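Local atomic coordinates of geranylgeranyl pyrophosphate synthase (Corynebacterium glutamicum, PDB entry 3LK5), a protein that probably acts as a magnesium-dependent prenyltransferase of the FPP/GGPP synthase family, joining isoprenoid diphosphate units into longer chains in isoprenoid biosynthesis. Residues D19-P22 / E23-D27; A72-L75 / A76-H80. All coordinates share one frame; numbering follows the deposited sequence.

In the fold
Contact 1 (Asp19-Pro22 with Glu23-Asp27) and contact 2 (Ala72-Leu75 with Ala76-His80) are two helix ends in an almost wholly helical chain, which has no strands. The first lies at the amino-terminal end of helix 21-43, the second at the carboxy-terminal end of helix 65-78; along the chain contact 1 closes before contact 2 opens, with helix 45-59 between. Their centres are 18 Å apart and their nearest atoms about 7 Å, so they do not touch. Helix 65-78 nevertheless links them: its Pro67, Leu68 and Trp71 meet Phe21 of contact 1, and its last turns form contact 2. Both lie away from the magnesium-binding aspartates Asp108, Asp112 and Asp194.

Contact 1 (D19-P22 / E23-D27); sequences DKFP and EVVRD
The amino-terminal end of helix 21-43 places Phe21 and Val25 one turn apart on its buried face, with Pro22 beside them. CE2 of the Phe21 ring comes to 3.4 Å from CG2 of Val25, and the methyl approaches the ring obliquely. Phe21 carries CG anti to its own backbone N (chi1 -165°), which lets the ring lean forward along the helix although its CB starts off away from the next turn. Val24 meets the same ring more distantly, its CB 4.4 Å from Phe21 CD1.

Underneath, the backbone settles into helical bonding. The N of Val25 donates to the O of Phe21 at 3.1 Å, a fairly straight bond (160° at the hydrogen), and the N of Arg26 reaches the O of Pro22 at 3.0 Å. Pro22 has no N-H of its own to give, a lack that costs little near the start of a helix. A little earlier in the chain, Glu23 N makes a weak, bent bond to the O of Lys20, and the CB of Glu23 rests 3.3 Å from that same oxygen. On this exposed flank Lys20 NZ stays 5.8 Å from Glu23 OE1, too far for a salt bridge, though the opposite charges may still attract.

Around the buried face, Phe21 stacks with Trp71 and packs on Pro67 and Leu68 of helix 65-78, while Leu91 of helix 87-111 touches both Phe21 and Val24. Val25 reaches Pro67 and Glu98, so this end of the helix is wedged against helices 65-78 and 87-111.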
ATOM      1  N   ASP A  19       3.086  28.122 -10.774  1.00 46.44           N
ATOM      2  CA  ASP A  19       3.892  27.612 -11.881  1.00 46.80           C
ATOM      3  C   ASP A  19       5.231  26.999 -11.474  1.00 43.24           C
ATOM      4  O   ASP A  19       5.651  26.038 -12.101  1.00 43.59           O
ATOM      5  CB  ASP A  19       4.056  28.657 -13.009  1.00 50.01           C
ATOM      6  CG  ASP A  19       2.731  28.967 -13.723  1.00 72.21           C
ATOM      7  OD1 ASP A  19       1.805  28.116 -13.709  1.00 52.68           O
ATOM      8  OD2 ASP A  19       2.615  30.071 -14.299  1.00 52.97           O
ATOM      9  N   LYS A  20       5.883  27.517 -10.434  1.00 40.91           N
ATOM     10  CA  LYS A  20       7.205  26.991 -10.032  1.00 39.97           C
ATOM     11  C   LYS A  20       7.134  25.897  -8.956  1.00 36.02           C
ATOM     12  O   LYS A  20       8.120  25.197  -8.728  1.00 33.93           O
ATOM     13  CB  LYS A  20       8.129  28.093  -9.488  1.00 42.52           C
ATOM     14  CG  LYS A  20       8.452  29.225 -10.476  1.00 62.14           C
ATOM     15  CD  LYS A  20       9.576  30.110  -9.940  1.00 47.04           C
ATOM     16  CE  LYS A  20       9.583  31.487 -10.611  1.00 62.36           C
ATOM     17  NZ  LYS A  20      10.266  31.521 -11.944  1.00 50.64           N
ATOM     18  N   PHE A  21       6.011  25.793  -8.244  1.00 33.31           N
ATOM     19  CA  PHE A  21       5.958  24.821  -7.143  1.00 31.22           C
ATOM     20  C   PHE A  21       6.301  23.374  -7.566  1.00 28.87           C
ATOM     21  O   PHE A  21       7.001  22.701  -6.829  1.00 29.16           O
ATOM     22  CB  PHE A  21       4.649  24.893  -6.344  1.00 31.12           C
ATOM     23  CG  PHE A  21       4.715  24.179  -5.031  1.00 28.31           C
ATOM     24  CD1 PHE A  21       5.460  24.703  -4.002  1.00 30.28           C
ATOM     25  CD2 PHE A  21       4.037  22.984  -4.843  1.00 30.82           C
ATOM     26  CE1 PHE A  21       5.554  24.067  -2.793  1.00 29.64           C
ATOM     27  CE2 PHE A  21       4.101  22.330  -3.630  1.00 28.59           C
ATOM     28  CZ  PHE A  21       4.872  22.869  -2.596  1.00 30.66           C
ATOM     29  N   PRO A  22       5.830  22.898  -8.743  1.00 28.59           N
ATOM     30  CA  PRO A  22       6.173  21.511  -9.125  1.00 28.65           C
ATOM     31  C   PRO A  22       7.676  21.251  -9.177  1.00 28.16           C
ATOM     32  O   PRO A  22       8.101  20.105  -8.962  1.00 27.43           O
ATOM     33  CB  PRO A  22       5.550  21.343 -10.515  1.00 29.53           C
ATOM     34  CG  PRO A  22       4.419  22.316 -10.523  1.00 34.23           C
ATOM     35  CD  PRO A  22       4.830  23.480  -9.666  1.00 29.97           C
ATOM     36  N   GLU A  23       8.476  22.289  -9.465  1.00 26.87           N
ATOM     37  CA  GLU A  23       9.953  22.143  -9.465  1.00 26.17           C
ATOM     38  C   GLU A  23      10.465  21.813  -8.072  1.00 25.05           C
ATOM     39  O   GLU A  23      11.347  20.957  -7.896  1.00 23.84           O
ATOM     40  CB  GLU A  23      10.630  23.437  -9.975  1.00 27.41           C
ATOM     41  CG  GLU A  23      10.249  23.777 -11.377  1.00 27.97           C
ATOM     42  CD  GLU A  23      10.813  25.123 -11.807  1.00 28.57           C
ATOM     43  OE1 GLU A  23      11.401  25.865 -10.975  1.00 28.60           O
ATOM     44  OE2 GLU A  23      10.678  25.411 -12.984  1.00 29.03           O
ATOM     45  N   VAL A  24       9.889  22.489  -7.076  1.00 25.24           N
ATOM     46  CA  VAL A  24      10.253  22.257  -5.684  1.00 26.04           C
ATOM     47  C   VAL A  24       9.849  20.819  -5.289  1.00 24.54           C
ATOM     48  O   VAL A  24      10.621  20.139  -4.642  1.00 24.29           O
ATOM     49  CB  VAL A  24       9.564  23.297  -4.746  1.00 27.64           C
ATOM     50  CG1 VAL A  24       9.821  22.970  -3.305  1.00 32.49           C
ATOM     51  CG2 VAL A  24      10.116  24.728  -5.064  1.00 33.52           C
ATOM     52  N   VAL A  25       8.665  20.383  -5.712  1.00 23.81           N
ATOM     53  CA  VAL A  25       8.189  19.025  -5.390  1.00 23.40           C
ATOM     54  C   VAL A  25       9.164  17.992  -5.974  1.00 24.81           C
ATOM     55  O   VAL A  25       9.582  17.074  -5.274  1.00 23.65           O
ATOM     56  CB  VAL A  25       6.765  18.795  -5.907  1.00 22.93           C
ATOM     57  CG1 VAL A  25       6.327  17.287  -5.790  1.00 24.68           C
ATOM     58  CG2 VAL A  25       5.775  19.736  -5.162  1.00 25.43           C
ATOM     59  N   ARG A  26       9.554  18.170  -7.245  1.00 25.74           N
ATOM     60  CA  ARG A  26      10.519  17.261  -7.884  1.00 25.21           C
ATOM     61  C   ARG A  26      11.835  17.211  -7.133  1.00 24.37           C
ATOM     62  O   ARG A  26      12.374  16.110  -6.947  1.00 25.09           O
ATOM     63  CB  ARG A  26      10.748  17.637  -9.362  1.00 26.56           C
ATOM     64  CG  ARG A  26      11.559  16.595 -10.155  1.00 33.21           C
ATOM     65  CD  ARG A  26      11.761  17.079 -11.619  1.00 31.11           C
ATOM     66  NE  ARG A  26      12.308  16.014 -12.491  1.00 37.05           N
ATOM     67  CZ  ARG A  26      13.582  15.612 -12.534  1.00 32.77           C
ATOM     68  NH1 ARG A  26      14.490  16.123 -11.711  1.00 37.52           N
ATOM     69  NH2 ARG A  26      13.941  14.640 -13.383  1.00 36.97           N
ATOM     70  N   ASP A  27      12.347  18.354  -6.659  1.00 24.59           N
ATOM     71  CA  ASP A  27      13.532  18.351  -5.787  1.00 26.05           C
ATOM     72  C   ASP A  27      13.348  17.496  -4.524  1.00 24.39           C
ATOM     73  O   ASP A  27      14.264  16.766  -4.134  1.00 23.91           O
ATOM     74  CB  ASP A  27      13.919  19.758  -5.306  1.00 28.74           C
ATOM     75  CG  ASP A  27      14.600  20.592  -6.386  1.00 39.46           C
ATOM     76  OD1 ASP A  27      15.159  20.033  -7.332  1.00 30.88           O
ATOM     77  OD2 ASP A  27      14.556  21.827  -6.285  1.00 31.60           O
TER

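Contact 2 (A72-L75 / A76-H80); sequences AGFL and AAQGH
Phe74 and Gln78 meet at the carboxy-terminal end of helix 65-78, a helix C-terminus closed by glycine: Gly79, in the position just after the last helical residue, has positive phi (57°). The tightly packed part is the buried side, on which this pair lies. Gln78 CB sits above one face of the Phe74 ring, set toward its rim, and the contacts are made further along the chain, by CG at 3.9 Å from CZ and by CD at 3.8 Å from CE2. CG lies anti to the backbone N (chi1 -156°), which brings the stem to the ring; a bend at chi2 then sets the amide plane 32° from that of the ring. Gln78 OE1 accepts a hydrogen bond from Ser83 N, which fixes the amide.

Ala72, Gly73 and Ala76 are small and buried, and Leu75 packs beside them. Ala76 N bonds Ala72 O at 2.8 Å, and Ala77 N follows with Gly73 O; helix 355-369 lies against this stretch, Leu361 on Ala72 and Val357 on Leu75 and Ala76. Phe74 and Ala77 face helix 205-231 and the loop after it, through Ile231, Ala229 and Ala232.

Toward the end the bonding slackens. Gln78 N makes only weak, bent bonds to the O atoms of Phe74 and Leu75, while Gly79 N still reaches Leu75 O at 3.3 Å. Beyond Gly79 lies the loose side, where exposed His80 is poorly ordered. A water bridges the helix end: it donates to Leu75 O at 2.6 Å and to Gly79 O at 2.7 Å, and accepts a weak bond from Gln78 NE2 at 3.4 Å.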
ATOM      1  N   ALA A  72      -0.807  25.185  -0.383  1.00 23.44           N
ATOM      2  CA  ALA A  72      -1.763  26.293  -0.314  1.00 23.36           C
ATOM      3  C   ALA A  72      -2.540  26.265   0.983  1.00 23.21           C
ATOM      4  O   ALA A  72      -2.820  27.322   1.552  1.00 24.12           O
ATOM      5  CB  ALA A  72      -2.715  26.227  -1.494  1.00 23.89           C
ATOM      6  N   GLY A  73      -2.928  25.076   1.436  1.00 20.90           N
ATOM      7  CA  GLY A  73      -3.602  24.956   2.750  1.00 21.98           C
ATOM      8  C   GLY A  73      -2.744  25.413   3.912  1.00 22.29           C
ATOM      9  O   GLY A  73      -3.214  26.103   4.846  1.00 22.83           O
ATOM     10  N   PHE A  74      -1.471  25.047   3.861  1.00 22.34           N
ATOM     11  CA  PHE A  74      -0.495  25.509   4.864  1.00 22.53           C
ATOM     12  C   PHE A  74      -0.392  27.036   4.844  1.00 23.24           C
ATOM     13  O   PHE A  74      -0.456  27.680   5.896  1.00 23.90           O
ATOM     14  CB  PHE A  74       0.878  24.862   4.595  1.00 23.16           C
ATOM     15  CG  PHE A  74       1.969  25.333   5.524  1.00 25.27           C
ATOM     16  CD1 PHE A  74       2.104  24.787   6.795  1.00 24.31           C
ATOM     17  CD2 PHE A  74       2.862  26.333   5.111  1.00 24.37           C
ATOM     18  CE1 PHE A  74       3.100  25.224   7.669  1.00 25.27           C
ATOM     19  CE2 PHE A  74       3.865  26.786   5.957  1.00 25.60           C
ATOM     20  CZ  PHE A  74       3.979  26.236   7.258  1.00 25.62           C
ATOM     21  N   LEU A  75      -0.258  27.612   3.654  1.00 23.34           N
ATOM     22  CA  LEU A  75      -0.111  29.061   3.547  1.00 24.56           C
ATOM     23  C   LEU A  75      -1.405  29.783   3.980  1.00 25.91           C
ATOM     24  O   LEU A  75      -1.342  30.818   4.632  1.00 27.55           O
ATOM     25  CB  LEU A  75       0.259  29.476   2.125  1.00 25.93           C
ATOM     26  CG  LEU A  75       1.637  29.018   1.622  1.00 29.59           C
ATOM     27  CD1 LEU A  75       1.796  29.469   0.182  1.00 28.09           C
ATOM     28  CD2 LEU A  75       2.776  29.548   2.511  1.00 27.79           C
ATOM     29  N   ALA A  76      -2.556  29.241   3.603  1.00 25.62           N
ATOM     30  CA  ALA A  76      -3.846  29.812   4.010  1.00 27.48           C
ATOM     31  C   ALA A  76      -3.998  29.902   5.544  1.00 30.15           C
ATOM     32  O   ALA A  76      -4.540  30.898   6.057  1.00 30.47           O
ATOM     33  CB  ALA A  76      -5.021  29.042   3.372  1.00 27.34           C
ATOM     34  N   ALA A  77      -3.503  28.892   6.261  1.00 30.97           N
ATOM     35  CA  ALA A  77      -3.608  28.810   7.722  1.00 34.27           C
ATOM     36  C   ALA A  77      -2.478  29.510   8.433  1.00 38.66           C
ATOM     37  O   ALA A  77      -2.582  29.871   9.593  1.00 38.58           O
ATOM     38  CB  ALA A  77      -3.611  27.354   8.160  1.00 34.00           C
ATOM     39  N   GLN A  78      -1.351  29.629   7.756  1.00 43.33           N
ATOM     40  CA  GLN A  78      -0.144  30.058   8.443  1.00 46.23           C
ATOM     41  C   GLN A  78      -0.236  31.565   8.512  1.00 50.58           C
ATOM     42  O   GLN A  78       0.400  32.186   9.357  1.00 52.25           O
ATOM     43  CB  GLN A  78       1.103  29.583   7.701  1.00 44.32           C
ATOM     44  CG  GLN A  78       2.316  29.478   8.593  1.00 54.81           C
ATOM     45  CD  GLN A  78       3.561  30.056   7.963  1.00 42.96           C
ATOM     46  OE1 GLN A  78       4.658  29.886   8.484  1.00 55.13           O
ATOM     47  NE2 GLN A  78       3.400  30.753   6.837  1.00 54.88           N
ATOM     48  N   GLY A  79      -1.061  32.137   7.636  1.00 53.00           N
ATOM     49  CA  GLY A  79      -1.324  33.589   7.601  1.00 55.76           C
ATOM     50  C   GLY A  79      -0.064  34.433   7.422  1.00 58.75           C
ATOM     51  O   GLY A  79       0.943  33.973   6.846  1.00 57.71           O
ATOM     52  N   HIS A  80      -0.117  35.669   7.928  1.00 62.21           N
ATOM     53  CA  HIS A  80       1.022  36.602   7.866  1.00 65.03           C
ATOM     54  C   HIS A  80       2.112  36.295   8.900  1.00 65.82           C
ATOM     55  O   HIS A  80       3.064  37.073   9.046  1.00 66.48           O
ATOM     56  CB  HIS A  80       0.553  38.068   7.988  1.00 66.86           C
ATOM     57  CG  HIS A  80      -0.443  38.474   6.942  1.00 69.78           C
ATOM     58  ND1 HIS A  80      -1.551  39.248   7.227  1.00 68.60           N
ATOM     59  CD2 HIS A  80      -0.507  38.201   5.614  1.00 68.36           C
ATOM     60  CE1 HIS A  80      -2.251  39.435   6.120  1.00 69.40           C
ATOM     61  NE2 HIS A  80      -1.639  38.813   5.127  1.00 69.47           N
TER
HETATM   62  O   HOH W   1       0.960  32.092   4.917  1.00 35.78           O